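Local coordinates for protein aspartate aminotransferase (Rhodobacter sphaeroides, PDB 3NRA) that probably catalyses the pyridoxal 5'-phosphate-dependent transfer of the amino group from L-aspartate to 2-oxoglutarate, giving oxaloacetate and L-glutamate, at residues T75-D80 against L278-S283; P109-A114 against D218-R223; L117-T122 against R140-F145; N189-V194 against T370-H375. All coordinates share one frame; numbering follows the deposited sequence. Where two conformers were deposited one is given.

Contact 1 of 4, residues T75-D80 against L278-S283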
# COMPACT_ATOMS: atom_id res chain seq x y z
N THR B 75 -11.87 -2.50 -8.55
CA THR B 75 -12.46 -3.59 -7.74
C THR B 75 -12.94 -2.98 -6.45
O THR B 75 -12.56 -1.83 -6.12
CB THR B 75 -11.40 -4.67 -7.34
OG1 THR B 75 -10.55 -4.15 -6.30
CG2 THR B 75 -10.55 -5.13 -8.54
N GLU B 76 -13.72 -3.75 -5.69
CA GLU B 76 -14.07 -3.41 -4.33
C GLU B 76 -12.79 -3.22 -3.56
O GLU B 76 -11.79 -3.84 -3.89
CB GLU B 76 -14.93 -4.53 -3.70
CG GLU B 76 -16.40 -4.52 -4.18
CD GLU B 76 -17.25 -5.68 -3.64
OE1 GLU B 76 -16.95 -6.21 -2.54
OE2 GLU B 76 -18.28 -6.02 -4.31
N TYR B 77 -12.80 -2.37 -2.54
CA TYR B 77 -11.58 -2.11 -1.74
C TYR B 77 -10.99 -3.38 -1.13
O TYR B 77 -9.79 -3.56 -1.11
CB TYR B 77 -11.82 -1.08 -0.61
CG TYR B 77 -12.35 0.27 -1.05
CD1 TYR B 77 -11.73 0.99 -2.05
CD2 TYR B 77 -13.47 0.84 -0.43
CE1 TYR B 77 -12.20 2.23 -2.45
CE2 TYR B 77 -13.97 2.08 -0.83
CZ TYR B 77 -13.33 2.77 -1.83
OH TYR B 77 -13.82 4.00 -2.24
N ARG B 78 -11.86 -4.28 -0.66
CA ARG B 78 -11.40 -5.59 -0.12
C ARG B 78 -10.91 -6.62 -1.17
O ARG B 78 -10.39 -7.68 -0.81
CB ARG B 78 -12.49 -6.22 0.75
CG ARG B 78 -13.69 -6.72 0.01
CD ARG B 78 -14.81 -7.12 0.98
NE ARG B 78 -15.41 -5.97 1.66
CZ ARG B 78 -16.54 -6.00 2.37
NH1 ARG B 78 -17.23 -7.15 2.52
NH2 ARG B 78 -17.00 -4.87 2.92
N GLY B 79 -11.13 -6.32 -2.45
CA GLY B 79 -10.58 -7.11 -3.55
C GLY B 79 -11.67 -7.60 -4.45
O GLY B 79 -12.81 -7.72 -4.03
N ASP B 80 -11.31 -7.90 -5.69
CA ASP B 80 -12.23 -8.45 -6.69
C ASP B 80 -13.08 -9.63 -6.12
O ASP B 80 -12.54 -10.59 -5.57
CB ASP B 80 -11.45 -8.87 -7.95
CG ASP B 80 -12.37 -9.47 -9.04
OD1 ASP B 80 -12.82 -10.64 -8.89
OD2 ASP B 80 -12.64 -8.78 -10.02
N LEU B 278 -9.83 0.58 6.60
CA LEU B 278 -8.54 1.23 6.57
C LEU B 278 -7.87 1.17 5.18
O LEU B 278 -7.31 2.16 4.73
CB LEU B 278 -7.64 0.67 7.64
CG LEU B 278 -6.22 1.25 7.73
CD1 LEU B 278 -6.23 2.76 7.77
CD2 LEU B 278 -5.54 0.69 8.96
N GLN B 279 -7.96 0.03 4.50
CA GLN B 279 -7.32 -0.11 3.16
C GLN B 279 -7.79 0.97 2.18
O GLN B 279 -7.01 1.46 1.36
CB GLN B 279 -7.59 -1.51 2.55
CG GLN B 279 -7.04 -1.66 1.13
CD GLN B 279 -6.53 -3.06 0.82
OE1 GLN B 279 -5.38 -3.38 1.13
NE2 GLN B 279 -7.38 -3.89 0.22
N ALA B 280 -9.07 1.33 2.28
CA ALA B 280 -9.62 2.37 1.47
C ALA B 280 -8.75 3.64 1.52
O ALA B 280 -8.48 4.22 0.47
CB ALA B 280 -11.11 2.69 1.89
N ILE B 281 -8.27 4.01 2.70
CA ILE B 281 -7.49 5.25 2.84
C ILE B 281 -5.97 5.05 2.85
O ILE B 281 -5.21 6.01 2.71
CB ILE B 281 -7.95 6.14 4.06
CG1 ILE B 281 -7.67 5.46 5.40
CG2 ILE B 281 -9.46 6.50 3.93
CD1 ILE B 281 -8.20 6.24 6.58
N VAL B 282 -5.51 3.79 2.93
CA VAL B 282 -4.09 3.47 2.84
C VAL B 282 -3.63 3.43 1.39
O VAL B 282 -2.55 3.99 1.05
CB VAL B 282 -3.74 2.12 3.57
CG1 VAL B 282 -2.30 1.68 3.25
CG2 VAL B 282 -3.92 2.27 5.07
N SER B 283 -4.37 2.71 0.54
CA SER B 283 -4.02 2.63 -0.90
C SER B 283 -5.19 2.27 -1.85
O SER B 283 -4.94 1.93 -3.03
CB SER B 283 -2.88 1.63 -1.10
OG SER B 283 -3.27 0.31 -0.71

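Contact 2 of 4, residues P109-A114 against D218-R223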
# COMPACT_ATOMS: atom_id res chain seq x y z
N PRO B 109 -2.03 -5.21 -0.68
CA PRO B 109 -0.74 -4.97 -1.35
C PRO B 109 0.41 -5.73 -0.67
O PRO B 109 1.08 -5.20 0.24
CB PRO B 109 -0.56 -3.46 -1.27
CG PRO B 109 -1.48 -3.02 -0.12
CD PRO B 109 -2.59 -3.98 -0.08
N GLY B 110 0.61 -6.99 -1.10
CA GLY B 110 1.57 -7.87 -0.47
C GLY B 110 1.01 -8.40 0.83
O GLY B 110 -0.05 -7.93 1.33
N THR B 111 1.67 -9.41 1.36
CA THR B 111 1.42 -9.85 2.72
C THR B 111 1.87 -8.76 3.70
O THR B 111 1.29 -8.64 4.81
CB THR B 111 2.11 -11.20 3.01
OG1 THR B 111 1.53 -12.19 2.19
CG2 THR B 111 1.92 -11.63 4.44
N GLN B 112 2.86 -7.94 3.31
CA GLN B 112 3.20 -6.74 4.12
C GLN B 112 1.97 -5.84 4.27
O GLN B 112 1.70 -5.36 5.36
CB GLN B 112 4.35 -5.93 3.49
CG GLN B 112 4.89 -4.79 4.38
CD GLN B 112 5.43 -5.31 5.73
OE1 GLN B 112 6.20 -6.27 5.76
NE2 GLN B 112 5.04 -4.66 6.83
N GLY B 113 1.25 -5.63 3.16
CA GLY B 113 -0.01 -4.87 3.18
C GLY B 113 -1.00 -5.41 4.20
O GLY B 113 -1.56 -4.65 4.99
N ALA B 114 -1.17 -6.73 4.21
CA ALA B 114 -2.03 -7.39 5.16
C ALA B 114 -1.55 -7.23 6.61
O ALA B 114 -2.38 -6.99 7.52
CB ALA B 114 -2.17 -8.87 4.80
N ASP B 218 1.27 -15.17 10.64
CA ASP B 218 1.88 -14.81 9.35
C ASP B 218 2.50 -16.09 8.73
O ASP B 218 3.63 -16.49 9.06
CB ASP B 218 2.92 -13.69 9.57
CG ASP B 218 3.49 -13.15 8.26
OD1 ASP B 218 3.34 -13.80 7.22
OD2 ASP B 218 4.12 -12.07 8.30
N GLN B 219 1.76 -16.69 7.80
CA GLN B 219 2.10 -17.96 7.20
C GLN B 219 2.58 -17.78 5.79
O GLN B 219 2.43 -18.68 4.93
CB GLN B 219 0.89 -18.89 7.25
CG GLN B 219 0.23 -19.00 8.67
CD GLN B 219 -0.76 -20.17 8.78
OE1 GLN B 219 -1.13 -20.58 9.89
NE2 GLN B 219 -1.17 -20.72 7.63
N LEU B 220 3.25 -16.65 5.55
CA LEU B 220 3.71 -16.24 4.22
C LEU B 220 4.40 -17.35 3.46
O LEU B 220 4.15 -17.55 2.26
CB LEU B 220 4.66 -15.06 4.34
CG LEU B 220 5.23 -14.43 3.05
CD1 LEU B 220 6.49 -15.20 2.54
CD2 LEU B 220 4.16 -14.28 1.94
N TYR B 221 5.33 -18.05 4.13
CA TYR B 221 6.17 -19.02 3.43
C TYR B 221 5.74 -20.50 3.70
O TYR B 221 6.47 -21.44 3.38
CB TYR B 221 7.67 -18.79 3.78
CG TYR B 221 8.59 -18.56 2.60
CD1 TYR B 221 8.44 -19.25 1.41
CD2 TYR B 221 9.67 -17.67 2.70
CE1 TYR B 221 9.35 -19.08 0.36
CE2 TYR B 221 10.54 -17.46 1.63
CZ TYR B 221 10.38 -18.18 0.48
OH TYR B 221 11.27 -17.98 -0.60
N SER B 222 4.51 -20.67 4.20
CA SER B 222 4.05 -21.98 4.71
C SER B 222 3.80 -22.99 3.61
O SER B 222 3.82 -24.17 3.87
CB SER B 222 2.76 -21.81 5.52
OG SER B 222 1.73 -21.23 4.72
N ARG B 223 3.63 -22.53 2.37
CA ARG B 223 3.45 -23.44 1.24
C ARG B 223 4.76 -24.11 0.76
O ARG B 223 4.73 -25.21 0.16
CB ARG B 223 2.80 -22.70 0.07
CG ARG B 223 2.10 -23.61 -0.87
CD ARG B 223 1.49 -22.85 -2.01
NE ARG B 223 0.96 -23.79 -2.98
CZ ARG B 223 0.63 -23.49 -4.24
NH1 ARG B 223 0.72 -22.26 -4.69
NH2 ARG B 223 0.16 -24.44 -5.02

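Contact 3 of 4, residues L117-T122 against R140-F145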
# COMPACT_ATOMS: atom_id res chain seq x y z
N LEU B 117 -2.21 -3.66 7.99
CA LEU B 117 -3.64 -3.46 8.27
C LEU B 117 -4.07 -4.25 9.50
O LEU B 117 -4.81 -3.75 10.34
CB LEU B 117 -4.48 -3.90 7.04
CG LEU B 117 -4.32 -3.04 5.77
CD1 LEU B 117 -5.08 -3.65 4.63
CD2 LEU B 117 -4.80 -1.60 6.03
N ALA B 118 -3.58 -5.49 9.60
CA ALA B 118 -3.92 -6.38 10.69
C ALA B 118 -3.47 -5.79 12.05
O ALA B 118 -4.23 -5.81 13.03
CB ALA B 118 -3.31 -7.74 10.47
N VAL B 119 -2.26 -5.24 12.09
CA VAL B 119 -1.78 -4.60 13.32
C VAL B 119 -2.57 -3.30 13.58
O VAL B 119 -2.98 -3.02 14.72
CB VAL B 119 -0.28 -4.32 13.26
CG1 VAL B 119 0.18 -3.59 14.53
CG2 VAL B 119 0.52 -5.65 13.04
N ALA B 120 -2.83 -2.53 12.51
CA ALA B 120 -3.61 -1.26 12.64
C ALA B 120 -5.00 -1.51 13.18
O ALA B 120 -5.50 -0.73 13.99
CB ALA B 120 -3.70 -0.55 11.30
N ALA B 121 -5.62 -2.61 12.74
CA ALA B 121 -6.99 -2.99 13.17
C ALA B 121 -7.06 -3.63 14.58
O ALA B 121 -8.16 -3.83 15.11
CB ALA B 121 -7.58 -3.91 12.16
N THR B 122 -5.91 -3.95 15.19
CA THR B 122 -5.89 -4.69 16.44
C THR B 122 -5.10 -4.02 17.59
O THR B 122 -5.33 -4.35 18.74
CB THR B 122 -5.38 -6.13 16.23
OG1 THR B 122 -4.04 -6.11 15.72
CG2 THR B 122 -6.29 -6.89 15.27
N ARG B 140 8.01 -5.71 15.40
CA ARG B 140 8.30 -4.71 16.43
C ARG B 140 7.96 -3.29 15.97
O ARG B 140 7.34 -2.50 16.74
CB ARG B 140 9.78 -4.76 16.82
CG ARG B 140 10.12 -3.84 18.01
CD ARG B 140 11.55 -3.91 18.45
NE ARG B 140 11.71 -3.25 19.74
CZ ARG B 140 12.85 -3.12 20.43
NH1 ARG B 140 14.00 -3.60 19.95
NH2 ARG B 140 12.83 -2.52 21.62
N LYS B 141 8.37 -2.95 14.74
CA LYS B 141 8.22 -1.58 14.24
C LYS B 141 6.74 -1.21 14.09
O LYS B 141 6.37 -0.06 14.28
CB LYS B 141 8.93 -1.40 12.88
CG LYS B 141 10.43 -1.45 12.95
CD LYS B 141 11.05 -1.25 11.56
CE LYS B 141 12.58 -1.13 11.63
N LEU B 142 5.92 -2.18 13.69
CA LEU B 142 4.50 -1.97 13.59
C LEU B 142 3.85 -1.72 14.94
O LEU B 142 3.09 -0.74 15.10
CB LEU B 142 3.84 -3.15 12.92
CG LEU B 142 3.99 -3.15 11.40
CD1 LEU B 142 3.57 -4.48 10.86
CD2 LEU B 142 3.15 -2.02 10.79
N VAL B 143 4.16 -2.56 15.92
CA VAL B 143 3.64 -2.38 17.28
C VAL B 143 4.00 -1.01 17.82
O VAL B 143 3.15 -0.29 18.33
CB VAL B 143 4.15 -3.50 18.26
CG1 VAL B 143 3.79 -3.16 19.65
CG2 VAL B 143 3.52 -4.90 17.86
N GLU B 144 5.23 -0.61 17.62
CA GLU B 144 5.70 0.63 18.19
C GLU B 144 5.19 1.88 17.42
O GLU B 144 4.88 2.90 18.05
CB GLU B 144 7.23 0.58 18.39
CG GLU B 144 7.57 -0.26 19.72
CD GLU B 144 9.05 -0.62 19.92
OE1 GLU B 144 9.88 -0.35 19.03
OE2 GLU B 144 9.36 -1.19 21.02
N PHE B 145 4.96 1.75 16.11
CA PHE B 145 4.34 2.81 15.33
C PHE B 145 2.91 3.12 15.78
O PHE B 145 2.50 4.28 15.81
CB PHE B 145 4.31 2.44 13.87
CG PHE B 145 3.77 3.54 12.99
CD1 PHE B 145 4.46 4.73 12.86
CD2 PHE B 145 2.56 3.40 12.33
CE1 PHE B 145 3.96 5.75 12.04
CE2 PHE B 145 2.06 4.44 11.53
CZ PHE B 145 2.76 5.60 11.40

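Contact 4 of 4, residues N189-V194 against T370-H375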
# COMPACT_ATOMS: atom_id res chain seq x y z
N ASN B 189 8.95 -19.36 10.89
CA ASN B 189 9.68 -18.21 11.39
C ASN B 189 10.58 -17.60 10.32
O ASN B 189 11.30 -18.32 9.60
CB ASN B 189 10.49 -18.61 12.61
CG ASN B 189 11.25 -17.45 13.20
OD1 ASN B 189 12.47 -17.31 12.97
ND2 ASN B 189 10.57 -16.63 13.99
N ASN B 190 10.42 -16.30 10.13
CA ASN B 190 11.39 -15.47 9.44
C ASN B 190 12.07 -14.73 10.59
O ASN B 190 11.41 -13.95 11.27
CB ASN B 190 10.65 -14.51 8.48
CG ASN B 190 11.59 -13.60 7.67
OD1 ASN B 190 12.76 -13.37 8.04
ND2 ASN B 190 11.06 -13.02 6.58
N PRO B 191 13.36 -14.97 10.83
CA PRO B 191 14.42 -15.38 9.93
C PRO B 191 14.90 -16.85 9.98
O PRO B 191 15.73 -17.24 9.15
CB PRO B 191 15.57 -14.51 10.41
CG PRO B 191 15.40 -14.53 11.90
CD PRO B 191 13.93 -14.46 12.11
N ALA B 192 14.49 -17.63 10.98
CA ALA B 192 15.15 -18.93 11.27
C ALA B 192 14.67 -20.12 10.37
O ALA B 192 15.38 -21.12 10.21
CB ALA B 192 15.00 -19.29 12.76
N GLY B 193 13.46 -20.02 9.82
CA GLY B 193 12.90 -21.07 8.93
C GLY B 193 12.34 -22.27 9.67
O GLY B 193 11.96 -23.27 9.05
N VAL B 194 12.27 -22.17 11.00
CA VAL B 194 11.68 -23.23 11.82
C VAL B 194 10.14 -23.13 11.81
O VAL B 194 9.56 -22.04 11.72
CB VAL B 194 12.22 -23.20 13.28
CG1 VAL B 194 13.72 -23.42 13.30
CG2 VAL B 194 11.83 -21.92 13.98
N THR B 370 20.49 -8.35 13.84
CA THR B 370 19.81 -7.33 14.66
C THR B 370 18.46 -6.83 14.06
O THR B 370 17.66 -6.25 14.77
CB THR B 370 20.73 -6.10 14.94
OG1 THR B 370 21.26 -5.61 13.72
CG2 THR B 370 21.87 -6.48 15.88
N GLU B 371 18.19 -7.08 12.77
CA GLU B 371 16.86 -6.76 12.18
C GLU B 371 15.72 -7.54 12.84
O GLU B 371 14.56 -7.09 12.82
CB GLU B 371 16.84 -7.01 10.67
CG GLU B 371 17.56 -5.94 9.81
CD GLU B 371 17.03 -4.52 10.06
OE1 GLU B 371 15.86 -4.23 9.73
OE2 GLU B 371 17.80 -3.70 10.60
N PHE B 372 16.03 -8.70 13.43
CA PHE B 372 15.02 -9.64 13.93
C PHE B 372 14.92 -9.69 15.43
O PHE B 372 13.90 -10.10 15.96
CB PHE B 372 15.30 -11.02 13.38
CG PHE B 372 15.64 -11.00 11.92
CD1 PHE B 372 14.64 -10.83 10.98
CD2 PHE B 372 16.94 -11.05 11.50
CE1 PHE B 372 14.94 -10.75 9.63
CE2 PHE B 372 17.25 -10.96 10.14
CZ PHE B 372 16.26 -10.82 9.21
N SER B 373 15.98 -9.30 16.11
CA SER B 373 15.98 -9.20 17.56
C SER B 373 17.27 -8.53 17.97
O SER B 373 18.30 -8.78 17.36
CB SER B 373 15.92 -10.61 18.16
OG SER B 373 16.27 -10.62 19.52
N PRO B 374 17.24 -7.76 19.07
CA PRO B 374 18.49 -7.19 19.59
C PRO B 374 19.47 -8.25 20.12
O PRO B 374 20.62 -7.96 20.30
CB PRO B 374 18.01 -6.30 20.72
CG PRO B 374 16.72 -6.89 21.15
CD PRO B 374 16.10 -7.45 19.94
N HIS B 375 18.97 -9.46 20.35
CA HIS B 375 19.73 -10.52 20.97
C HIS B 375 20.21 -11.58 19.97
O HIS B 375 20.70 -12.60 20.39
CB HIS B 375 18.86 -11.19 22.02
CG HIS B 375 18.22 -10.23 22.95
ND1 HIS B 375 18.95 -9.33 23.68
CD2 HIS B 375 16.92 -10.00 23.25
CE1 HIS B 375 18.13 -8.61 24.43
NE2 HIS B 375 16.90 -8.99 24.18

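Contact 1 of 4, residues T75-D80 against L278-S283
Gln279 and Ala280, on the last turn of helix 269-282, meet the loop residue Tyr77 in two different ways. The glutamine leaves its helix with CG anti to the backbone N (chi1 176°), and its CB stays clear of the loop. Gln279 CG comes within 4.0 Å of Tyr77 O and CD within 3.8 Å of the same oxygen, as the chain, bent at chi2, swings the amide toward the turn. At the tip, Gln279 NE2 donates to Tyr77 O over 2.8 Å; the oxygen lies close to the amide plane, and the N-H...O angle is 152°. The same nitrogen also bonds Ile107 O of strand 105-108. Two carbonyls thus fix how the amide is turned.

Ala280 contributes an apolar contact. Its CB sits over one face of the Tyr77 ring in a CH-pi contact, 3.9 Å from the centroid and 15° off the normal. Arg78 adds a salt bridge to Glu276 on this helix, and its NH1 bonds Arg102 O. The type I turn from Glu76 to Gly79, which leads to the N-cap Asp80 of helix 81-95, is thereby fastened to the large, cofactor-binding domain of a fold type I aminotransferase.

Contact 2 of 4, residues P109-A114 against D218-R223
Thr111, in the first turn of helix 110-120, gives up more surface here than its partners Leu220 and Asp218, and its two branches divide the work. The hydroxyl oxygen Thr111 OG1 lies 3.4 Å from Leu220 CD2, and the same methyl is 3.9 Å from Thr111 CB. The other branch, Thr111 CG2, stands anti to the backbone N and reaches the carboxylate, 3.8 Å from Asp218 OD1. No hydrogen bond crosses between the segments.

Leu220 also extends with CG anti to its backbone N (chi1 -177°), which carries CD2 across to the threonine. Its backbone, in the type I turn from Gln219 to Ser222, is tied to Asp218 by a weak bond, Leu220 N to Asp218 OD1 at 3.3 Å.

Asp218 OD2 bonds N1 of the cofactor on Lys253, and the backbone nitrogens of Thr111 and Gln112 bond its phosphate oxygens. Methyl groups packed against oxygens, with no hydrogen bond between the segments, therefore lie between two cofactor anchors: the helix N-terminus, whose dipole probably favours the phosphate, and the carboxylate that bonds the pyridine nitrogen.

Contact 3 of 4, residues L117-T122 against R140-F145
Next to Val119, which packs on Leu142 across the contact, the shortest polar bond of the two segments ties Thr122 OG1 to Ala118 O at 2.7 Å. The hydroxyl donates with a 23° tilt from the carbonyl plane, turning back to the carbonyl four residues earlier. It is an internal bond; between the segments themselves there are no hydrogen bonds, and what joins them is a small patch of hydrocarbon.

Val119 carries that patch with both methyls. Val119 CG2, anti to the carbonyl carbon, lies 3.9 Å from Leu142 CD1. Val119 CG1, anti to the backbone N (chi1 177°), comes down beside the partner helix instead, 4.0 Å from Leu142 CB and 4.3 Å from Val143 N. The two side chains meet at a slant, so that the valine fork touches the leucine both at its root and at one branch tip. Val143 takes a minor part through its backbone.

Helices 110-120 and 137-145, which precede and follow strand 128-133 in sequence, pack together here in the cofactor-binding domain, beside the second subunit. Leu115 and Phe116 of helix 110-120 also touch Leu142, Phe146 packs on Val119, and Ile281 of the second subunit reaches Leu142 as well. With only methyl and methylene groups in the side-chain contact, the two helices are held at this point by hydrophobic burial and shape, without directional bonds between the segments.

Contact 4 of 4, residues N189-V194 against T370-H375
Phe372, with CG anti to its carbonyl carbon (chi1 -45°), sets its ring against Pro191, while Asn190 points CG anti to its backbone N and brings its amide toward the same ring. A cis peptide bond joins Asn190 to Pro191. The proline lies over one ring face: Pro191 CB stands 3.6 Å from the Phe372 centroid, only 3° off the normal, a CH-pi contact almost exactly over the centre. Glu371 CB lies over the centre of the opposite face, so the ring is held between the two. Pro191 CG closes on the ring root, 3.5 Å from Phe372 CG. Asn190 OD1 comes obliquely to within 3.8 Å of Phe372 CE1, with amide and ring planes 37° apart.

The amide's polar work lies outside: OD1 accepts from Arg381 NH1, and ND2 donates to O3 of the cofactor on Lys253, so both ends of the group are fixed. The loop itself is closed by an Asx motif, Ala192 N to Asn189 OD1 at 2.9 Å.

In the fold, the Asn-Pro loop between strand 182-186 and helix 198-211 belongs to the cofactor-binding domain. Residues 370-375 link strands 364-368 and 380-383 of the smaller sheet, and Arg381 on the latter strand packs on both Pro191 and Phe372.

In the fold
Helix 110-120 joins contacts 2 and 3, whose centres are 15 Å apart: its N-terminus serves the cofactor phosphate and its later turns pack on helix 137-145. Contact 1 reaches both, since Gln279 OE1 lies 3.1 Å from Pro109 CD and Leu278 CD2 is 3.2 Å from Ala120 CB. These three contacts also touch the second subunit, where Gln112 NE2 of one subunit donates to Ile281 O of the other. Contact 4 touches none of the others; its nearest atoms are about 6 Å from contact 2, with centres 16 Å apart. Yet contacts 2 and 4 converge on the pyridoxal group at Lys253, bonding N1, O3 and the phosphate from two loops and a helix N-terminus.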